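Local coordinates for protein precorrin-6Y C5,15-methyltransferase (Decarboxylating) (Geobacter metallireducens, PDB 3E05) that probably methylates and decarboxylates a precorrin intermediate with S-adenosylmethionine in adenosylcobalamin biosynthesis, this chain being the enzyme's C-terminal domain, at residues D[134-148]-D[185-197]. Residues are numbered along the deposited sequence; the frame is centred on the assembly and turned at random.
Sequences SEGVIVLNAVTLDTL and NPVYIITAWKSDE
Ile-138, Leu-140 and Ala-142 pair with Ala-192, Ile-190 and Tyr-188 through six backbone hydrogen bonds, a regular antiparallel ladder between strands 137-142 and 187-193. The bonds are short and nearly straight, as in Ala-142 N to Tyr-188 O at 2.8 Å and 174°.

On the face that helix 145-157 covers, apolar residues suit a buried seam. Ile-190 CD1 meets Ala-142 CB at 4.0 Å and Leu-148 CD1 at 3.8 Å; the short alanine suits a place where the longer chains converge. Leu-148, with CG anti to its backbone N (chi1 170°), sets CD2 over the centre of the Tyr-188 ring, 3.7 Å from the centroid: a CH-pi contact. Ala-142 O lies in the ring plane at its edge, and Tyr-188 OH hydrogen-bonds to Tyr-188 OH of the third subunit. Replacing Tyr-188 by an alanine would probably leave Leu-148 CD2 without its aromatic platform and lose that hydroxyl bond.

The other face packs on helix 26-35. Beta-branched Val-139 and Thr-191 lie side by side there, and Asn-141 runs alongside Ile-189, its ND2 3.5 Å from Ile-189 CG1; OD1 bonds to Thr-32, and a weak ND2 bond to Leu-140 O helps hold the amide.

Beyond the ladder, Glu-135 N gives OE2 of poorly ordered Glu-197 a bent bond (2.9 Å, 137°) from above the carboxylate plane, and a water links that carboxylate to Gly-136 O and Lys-194 N. The contact joins strand 137-142 to 180-193, the antiparallel strand set before 161-173 in the class I methyltransferase order 3-2-1-4-5-7-6, and probably holds mainly by backbone bonds and apolar packing, without a salt bridge.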
ATOM      1  N   SER D 134     -18.722  14.378  26.501  1.00 41.93           N
ATOM      2  CA  SER D 134     -19.366  13.087  26.349  1.00 43.46           C
ATOM      3  C   SER D 134     -19.591  12.813  24.865  1.00 40.33           C
ATOM      4  O   SER D 134     -19.910  13.729  24.103  1.00 38.40           O
ATOM      5  CB  SER D 134     -20.699  13.070  27.100  1.00 46.27           C
ATOM      6  OG  SER D 134     -21.269  11.777  27.065  1.00 54.24           O
ATOM      7  N   GLU D 135     -19.377  11.558  24.467  1.00 43.71           N
ATOM      8  CA  GLU D 135     -19.419  11.128  23.057  1.00 46.01           C
ATOM      9  C   GLU D 135     -18.371  11.833  22.179  1.00 41.09           C
ATOM     10  O   GLU D 135     -18.533  11.935  20.957  1.00 40.46           O
ATOM     11  CB  GLU D 135     -20.820  11.293  22.457  1.00 47.25           C
ATOM     12  CG  GLU D 135     -21.912  10.500  23.147  1.00 55.77           C
ATOM     13  CD  GLU D 135     -23.273  10.788  22.551  1.00 59.47           C
ATOM     14  OE1 GLU D 135     -23.794  11.905  22.760  1.00 69.44           O
ATOM     15  OE2 GLU D 135     -23.822   9.900  21.866  1.00 72.05           O
ATOM     16  N   GLY D 136     -17.292  12.296  22.808  1.00 39.21           N
ATOM     17  CA  GLY D 136     -16.195  12.954  22.096  1.00 36.91           C
ATOM     18  C   GLY D 136     -15.403  11.981  21.228  1.00 34.90           C
ATOM     19  O   GLY D 136     -15.479  10.777  21.423  1.00 32.98           O
ATOM     20  N   VAL D 137     -14.666  12.516  20.259  1.00 32.03           N
ATOM     21  CA  VAL D 137     -13.777  11.733  19.386  1.00 31.46           C
ATOM     22  C   VAL D 137     -12.447  12.472  19.293  1.00 32.33           C
ATOM     23  O   VAL D 137     -12.426  13.680  19.067  1.00 31.15           O
ATOM     24  CB  VAL D 137     -14.359  11.525  17.932  1.00 30.24           C
ATOM     25  CG1 VAL D 137     -13.413  10.643  17.045  1.00 26.97           C
ATOM     26  CG2 VAL D 137     -15.767  10.942  17.972  1.00 30.15           C
ATOM     27  N   ILE D 138     -11.343  11.753  19.502  1.00 30.08           N
ATOM     28  CA  ILE D 138     -10.003  12.279  19.234  1.00 26.52           C
ATOM     29  C   ILE D 138      -9.422  11.553  18.017  1.00 28.72           C
ATOM     30  O   ILE D 138      -9.475  10.323  17.942  1.00 31.12           O
ATOM     31  CB  ILE D 138      -9.042  12.071  20.421  1.00 28.83           C
ATOM     32  CG1 ILE D 138      -9.623  12.659  21.720  1.00 29.05           C
ATOM     33  CG2 ILE D 138      -7.658  12.658  20.121  1.00 30.53           C
ATOM     34  CD1 ILE D 138      -8.960  12.112  22.966  1.00 25.79           C
ATOM     35  N   VAL D 139      -8.859  12.313  17.090  1.00 27.16           N
ATOM     36  CA  VAL D 139      -8.149  11.754  15.929  1.00 25.97           C
ATOM     37  C   VAL D 139      -6.740  12.359  15.879  1.00 28.56           C
ATOM     38  O   VAL D 139      -6.532  13.543  16.183  1.00 25.67           O
ATOM     39  CB  VAL D 139      -8.952  11.955  14.622  1.00 26.00           C
ATOM     40  CG1 VAL D 139      -8.169  11.450  13.353  1.00 27.65           C
ATOM     41  CG2 VAL D 139     -10.306  11.238  14.732  1.00 26.82           C
ATOM     42  N   LEU D 140      -5.764  11.513  15.567  1.00 28.54           N
ATOM     43  CA  LEU D 140      -4.388  11.961  15.366  0.50 27.77           C
ATOM     44  C   LEU D 140      -3.858  11.349  14.102  1.00 32.27           C
ATOM     45  O   LEU D 140      -4.150  10.200  13.786  1.00 36.27           O
ATOM     46  CB  LEU D 140      -3.449  11.533  16.497  0.50 29.73           C
ATOM     47  CG  LEU D 140      -3.753  11.733  17.966  0.50 24.80           C
ATOM     48  CD1 LEU D 140      -4.538  10.554  18.468  0.50 30.63           C
ATOM     49  CD2 LEU D 140      -2.442  11.856  18.716  0.50 33.68           C
ATOM     50  N   ASN D 141      -3.074  12.128  13.365  1.00 26.88           N
ATOM     51  CA  ASN D 141      -2.354  11.579  12.213  1.00 27.84           C
ATOM     52  C   ASN D 141      -0.880  11.426  12.569  1.00 30.22           C
ATOM     53  O   ASN D 141      -0.200  12.397  12.939  1.00 27.62           O
ATOM     54  CB  ASN D 141      -2.513  12.452  10.967  1.00 28.46           C
ATOM     55  CG  ASN D 141      -3.899  12.325  10.310  1.00 24.70           C
ATOM     56  OD1 ASN D 141      -4.127  12.921   9.270  1.00 37.88           O
ATOM     57  ND2 ASN D 141      -4.792  11.542  10.886  1.00 26.23           N
ATOM     58  N   ALA D 142      -0.385  10.200  12.489  1.00 31.25           N
ATOM     59  CA  ALA D 142       1.008   9.928  12.856  1.00 29.20           C
ATOM     60  C   ALA D 142       1.762   9.458  11.627  1.00 29.79           C
ATOM     61  O   ALA D 142       1.249   8.619  10.892  1.00 25.80           O
ATOM     62  CB  ALA D 142       1.058   8.882  13.923  1.00 33.93           C
ATOM     63  N   VAL D 143       2.987   9.945  11.430  1.00 29.70           N
ATOM     64  CA  VAL D 143       3.838   9.445  10.335  1.00 33.49           C
ATOM     65  C   VAL D 143       5.132   8.754  10.835  1.00 34.03           C
ATOM     66  O   VAL D 143       5.808   8.040  10.097  1.00 35.80           O
ATOM     67  CB  VAL D 143       4.102  10.560   9.264  1.00 39.69           C
ATOM     68  CG1 VAL D 143       5.127  11.566   9.738  1.00 36.67           C
ATOM     69  CG2 VAL D 143       4.546   9.958   7.934  1.00 41.45           C
ATOM     70  N   THR D 144       5.460   8.964  12.104  1.00 33.93           N
ATOM     71  CA  THR D 144       6.600   8.294  12.693  1.00 34.76           C
ATOM     72  C   THR D 144       6.104   7.173  13.586  1.00 33.80           C
ATOM     73  O   THR D 144       4.957   7.183  14.040  1.00 33.17           O
ATOM     74  CB  THR D 144       7.479   9.256  13.520  1.00 33.98           C
ATOM     75  OG1 THR D 144       6.765   9.664  14.683  1.00 35.41           O
ATOM     76  CG2 THR D 144       7.912  10.474  12.710  1.00 34.58           C
ATOM     77  N   LEU D 145       6.984   6.206  13.834  1.00 35.80           N
ATOM     78  CA  LEU D 145       6.677   5.074  14.679  1.00 37.45           C
ATOM     79  C   LEU D 145       6.542   5.471  16.155  1.00 33.93           C
ATOM     80  O   LEU D 145       5.643   4.979  16.847  1.00 36.78           O
ATOM     81  CB  LEU D 145       7.768   4.014  14.500  1.00 39.45           C
ATOM     82  CG  LEU D 145       7.647   2.678  15.214  1.00 46.33           C
ATOM     83  CD1 LEU D 145       6.331   2.002  14.840  1.00 45.23           C
ATOM     84  CD2 LEU D 145       8.856   1.814  14.857  1.00 45.56           C
ATOM     85  N   ASP D 146       7.424   6.353  16.630  1.00 32.88           N
ATOM     86  CA  ASP D 146       7.333   6.871  18.009  1.00 37.56           C
ATOM     87  C   ASP D 146       5.976   7.522  18.302  1.00 32.15           C
ATOM     88  O   ASP D 146       5.350   7.235  19.320  1.00 33.91           O
ATOM     89  CB  ASP D 146       8.466   7.861  18.324  1.00 37.83           C
ATOM     90  CG  ASP D 146       8.486   8.279  19.795  1.00 52.23           C
ATOM     91  OD1 ASP D 146       8.769   7.417  20.660  1.00 47.43           O
ATOM     92  OD2 ASP D 146       8.212   9.467  20.083  1.00 54.60           O
ATOM     93  N   THR D 147       5.516   8.374  17.391  1.00 35.27           N
ATOM     94  CA  THR D 147       4.233   9.052  17.585  1.00 31.55           C
ATOM     95  C   THR D 147       3.121   8.023  17.597  1.00 30.74           C
ATOM     96  O   THR D 147       2.314   8.025  18.510  1.00 34.05           O
ATOM     97  CB  THR D 147       4.006  10.171  16.563  1.00 33.89           C
ATOM     98  OG1 THR D 147       5.023  11.165  16.745  1.00 34.22           O
ATOM     99  CG2 THR D 147       2.636  10.824  16.747  1.00 32.71           C
ATOM    100  N   LEU D 148       3.129   7.109  16.625  1.00 30.89           N
ATOM    101  CA  LEU D 148       2.140   6.027  16.555  1.00 32.93           C
ATOM    102  C   LEU D 148       2.086   5.174  17.838  1.00 33.54           C
ATOM    103  O   LEU D 148       1.001   4.915  18.361  1.00 31.83           O
ATOM    104  CB  LEU D 148       2.380   5.155  15.311  1.00 33.25           C
ATOM    105  CG  LEU D 148       1.600   3.838  15.163  1.00 33.53           C
ATOM    106  CD1 LEU D 148       0.086   4.069  15.103  1.00 31.19           C
ATOM    107  CD2 LEU D 148       2.111   3.016  13.964  1.00 32.53           C
ATOM    108  N   ASN D 185       3.752   9.265   1.255  1.00 25.50           N
ATOM    109  CA  ASN D 185       4.201   8.500   2.398  1.00 28.24           C
ATOM    110  C   ASN D 185       3.001   8.010   3.209  1.00 28.74           C
ATOM    111  O   ASN D 185       1.934   8.631   3.148  1.00 25.50           O
ATOM    112  CB  ASN D 185       5.160   9.344   3.232  1.00 29.53           C
ATOM    113  CG  ASN D 185       6.481   9.581   2.518  1.00 31.32           C
ATOM    114  OD1 ASN D 185       6.814   8.905   1.532  1.00 26.35           O
ATOM    115  ND2 ASN D 185       7.232  10.552   2.997  1.00 35.19           N
ATOM    116  N   PRO D 186       3.143   6.865   3.920  1.00 24.54           N
ATOM    117  CA  PRO D 186       1.944   6.370   4.583  1.00 25.44           C
ATOM    118  C   PRO D 186       1.557   7.272   5.751  1.00 22.04           C
ATOM    119  O   PRO D 186       2.422   7.929   6.348  1.00 28.43           O
ATOM    120  CB  PRO D 186       2.343   4.996   5.124  1.00 24.92           C
ATOM    121  CG  PRO D 186       3.767   4.770   4.720  1.00 25.40           C
ATOM    122  CD  PRO D 186       4.329   6.025   4.174  1.00 25.36           C
ATOM    123  N   VAL D 187       0.267   7.324   6.049  1.00 24.86           N
ATOM    124  CA  VAL D 187      -0.183   8.043   7.239  1.00 25.78           C
ATOM    125  C   VAL D 187      -0.997   7.108   8.114  1.00 22.81           C
ATOM    126  O   VAL D 187      -1.870   6.368   7.646  1.00 22.18           O
ATOM    127  CB  VAL D 187      -0.995   9.361   6.910  1.00 24.30           C
ATOM    128  CG1 VAL D 187      -1.354  10.124   8.191  1.00 27.48           C
ATOM    129  CG2 VAL D 187      -0.223  10.289   5.968  1.00 29.97           C
ATOM    130  N   TYR D 188      -0.698   7.128   9.408  1.00 22.94           N
ATOM    131  CA  TYR D 188      -1.461   6.343  10.353  1.00 22.75           C
ATOM    132  C   TYR D 188      -2.509   7.249  10.984  1.00 23.33           C
ATOM    133  O   TYR D 188      -2.157   8.185  11.693  1.00 26.00           O
ATOM    134  CB  TYR D 188      -0.529   5.797  11.445  1.00 26.08           C
ATOM    135  CG  TYR D 188       0.423   4.750  10.914  1.00 24.46           C
ATOM    136  CD1 TYR D 188       0.057   3.400  10.921  1.00 26.79           C
ATOM    137  CD2 TYR D 188       1.657   5.107  10.365  1.00 26.31           C
ATOM    138  CE1 TYR D 188       0.940   2.406  10.446  1.00 26.85           C
ATOM    139  CE2 TYR D 188       2.529   4.130   9.850  1.00 28.39           C
ATOM    140  CZ  TYR D 188       2.164   2.786   9.905  1.00 32.73           C
ATOM    141  OH  TYR D 188       3.012   1.823   9.389  1.00 30.53           O
ATOM    142  N   ILE D 189      -3.777   6.980  10.675  1.00 22.98           N
ATOM    143  CA  ILE D 189      -4.888   7.743  11.237  1.00 23.29           C
ATOM    144  C   ILE D 189      -5.411   7.006  12.468  1.00 22.83           C
ATOM    145  O   ILE D 189      -6.001   5.927  12.378  1.00 25.01           O
ATOM    146  CB  ILE D 189      -6.001   7.972  10.190  1.00 27.49           C
ATOM    147  CG1 ILE D 189      -5.411   8.727   8.988  1.00 26.85           C
ATOM    148  CG2 ILE D 189      -7.206   8.691  10.809  1.00 25.23           C
ATOM    149  CD1 ILE D 189      -6.290   8.772   7.767  1.00 24.47           C
ATOM    150  N   ILE D 190      -5.192   7.631  13.622  1.00 24.52           N
ATOM    151  CA  ILE D 190      -5.556   7.047  14.915  1.00 24.02           C
ATOM    152  C   ILE D 190      -6.842   7.695  15.425  1.00 26.84           C
ATOM    153  O   ILE D 190      -6.883   8.910  15.592  1.00 28.64           O
ATOM    154  CB  ILE D 190      -4.418   7.269  15.936  1.00 26.51           C
ATOM    155  CG1 ILE D 190      -3.101   6.717  15.388  1.00 27.03           C
ATOM    156  CG2 ILE D 190      -4.774   6.641  17.295  1.00 27.91           C
ATOM    157  CD1 ILE D 190      -1.863   7.189  16.111  1.00 29.24           C
ATOM    158  N   THR D 191      -7.873   6.883  15.648  1.00 26.31           N
ATOM    159  CA  THR D 191      -9.163   7.337  16.156  1.00 26.72           C
ATOM    160  C   THR D 191      -9.439   6.748  17.533  1.00 31.93           C
ATOM    161  O   THR D 191      -9.328   5.545  17.739  1.00 28.94           O
ATOM    162  CB  THR D 191     -10.286   7.009  15.165  1.00 28.04           C
ATOM    163  OG1 THR D 191      -9.906   7.494  13.872  1.00 27.57           O
ATOM    164  CG2 THR D 191     -11.612   7.686  15.582  1.00 31.67           C
ATOM    165  N   ALA D 192      -9.802   7.616  18.476  1.00 31.74           N
ATOM    166  CA  ALA D 192     -10.017   7.204  19.856  1.00 30.74           C
ATOM    167  C   ALA D 192     -11.315   7.785  20.388  1.00 33.10           C
ATOM    168  O   ALA D 192     -11.607   8.966  20.191  1.00 29.32           O
ATOM    169  CB  ALA D 192      -8.852   7.624  20.716  1.00 31.86           C
ATOM    170  N   TRP D 193     -12.101   6.940  21.038  1.00 31.11           N
ATOM    171  CA  TRP D 193     -13.389   7.348  21.584  1.00 35.78           C
ATOM    172  C   TRP D 193     -13.678   6.463  22.780  1.00 38.53           C
ATOM    173  O   TRP D 193     -13.013   5.446  22.977  1.00 35.29           O
ATOM    174  CB  TRP D 193     -14.508   7.237  20.525  1.00 36.30           C
ATOM    175  CG  TRP D 193     -14.819   5.822  20.091  1.00 42.59           C
ATOM    176  CD1 TRP D 193     -15.886   5.062  20.489  1.00 46.39           C
ATOM    177  CD2 TRP D 193     -14.054   4.996  19.193  1.00 45.08           C
ATOM    178  NE1 TRP D 193     -15.839   3.826  19.893  1.00 46.33           N
ATOM    179  CE2 TRP D 193     -14.725   3.752  19.096  1.00 48.60           C
ATOM    180  CE3 TRP D 193     -12.870   5.183  18.462  1.00 41.73           C
ATOM    181  CZ2 TRP D 193     -14.249   2.697  18.299  1.00 46.00           C
ATOM    182  CZ3 TRP D 193     -12.389   4.117  17.669  1.00 42.70           C
ATOM    183  CH2 TRP D 193     -13.084   2.899  17.595  1.00 44.34           C
ATOM    184  N   LYS D 194     -14.648   6.855  23.593  1.00 40.76           N
ATOM    185  CA  LYS D 194     -15.017   6.020  24.724  1.00 45.58           C
ATOM    186  C   LYS D 194     -16.153   5.106  24.301  1.00 53.52           C
ATOM    187  O   LYS D 194     -17.187   5.563  23.782  1.00 51.64           O
ATOM    188  CB  LYS D 194     -15.399   6.862  25.946  1.00 44.40           C
ATOM    189  CG  LYS D 194     -14.253   7.648  26.582  1.00 41.22           C
ATOM    190  CD  LYS D 194     -13.414   6.762  27.501  1.00 48.80           C
ATOM    191  CE  LYS D 194     -12.327   7.566  28.191  1.00 42.72           C
ATOM    192  NZ  LYS D 194     -12.872   8.554  29.161  1.00 57.34           N
ATOM    193  N   SER D 195     -15.946   3.809  24.508  1.00 60.32           N
ATOM    194  CA  SER D 195     -16.959   2.805  24.217  1.00 69.54           C
ATOM    195  C   SER D 195     -18.116   2.915  25.218  1.00 75.12           C
ATOM    196  O   SER D 195     -19.232   2.466  24.937  1.00 75.85           O
ATOM    197  CB  SER D 195     -16.340   1.410  24.255  1.00 67.97           C
ATOM    198  OG  SER D 195     -17.063   0.521  23.428  1.00 69.85           O
ATOM    199  N   ASP D 196     -17.824   3.533  26.368  1.00 81.31           N
ATOM    200  CA  ASP D 196     -18.784   3.828  27.440  1.00 86.39           C
ATOM    201  C   ASP D 196     -20.012   4.646  27.026  1.00 85.53           C
ATOM    202  O   ASP D 196     -21.143   4.187  27.211  1.00 86.75           O
ATOM    203  CB  ASP D 196     -18.079   4.570  28.588  1.00 89.90           C
ATOM    204  CG  ASP D 196     -17.086   3.698  29.334  1.00 96.82           C
ATOM    205  OD1 ASP D 196     -17.472   2.599  29.792  1.00100.45           O
ATOM    206  OD2 ASP D 196     -15.919   4.126  29.476  1.00 99.32           O
ATOM    207  N   GLU D 197     -19.770   5.838  26.467  1.00 84.00           N
ATOM    208  CA  GLU D 197     -20.778   6.914  26.340  1.00 82.23           C
ATOM    209  C   GLU D 197     -22.112   6.493  25.706  1.00 82.49           C
ATOM    210  O   GLU D 197     -22.284   6.530  24.486  1.00 81.00           O
ATOM    211  CB  GLU D 197     -20.211   8.131  25.587  1.00 80.18           C
ATOM    212  CG  GLU D 197     -18.690   8.231  25.507  1.00 76.63           C
ATOM    213  CD  GLU D 197     -18.060   9.124  26.571  1.00 70.40           C
ATOM    214  OE1 GLU D 197     -18.133   8.792  27.772  1.00 68.79           O
ATOM    215  OE2 GLU D 197     -17.450  10.147  26.192  1.00 68.80           O
TER
HETATM  216  O   HOH W   1     -15.995   9.408  23.719  1.00 47.38           O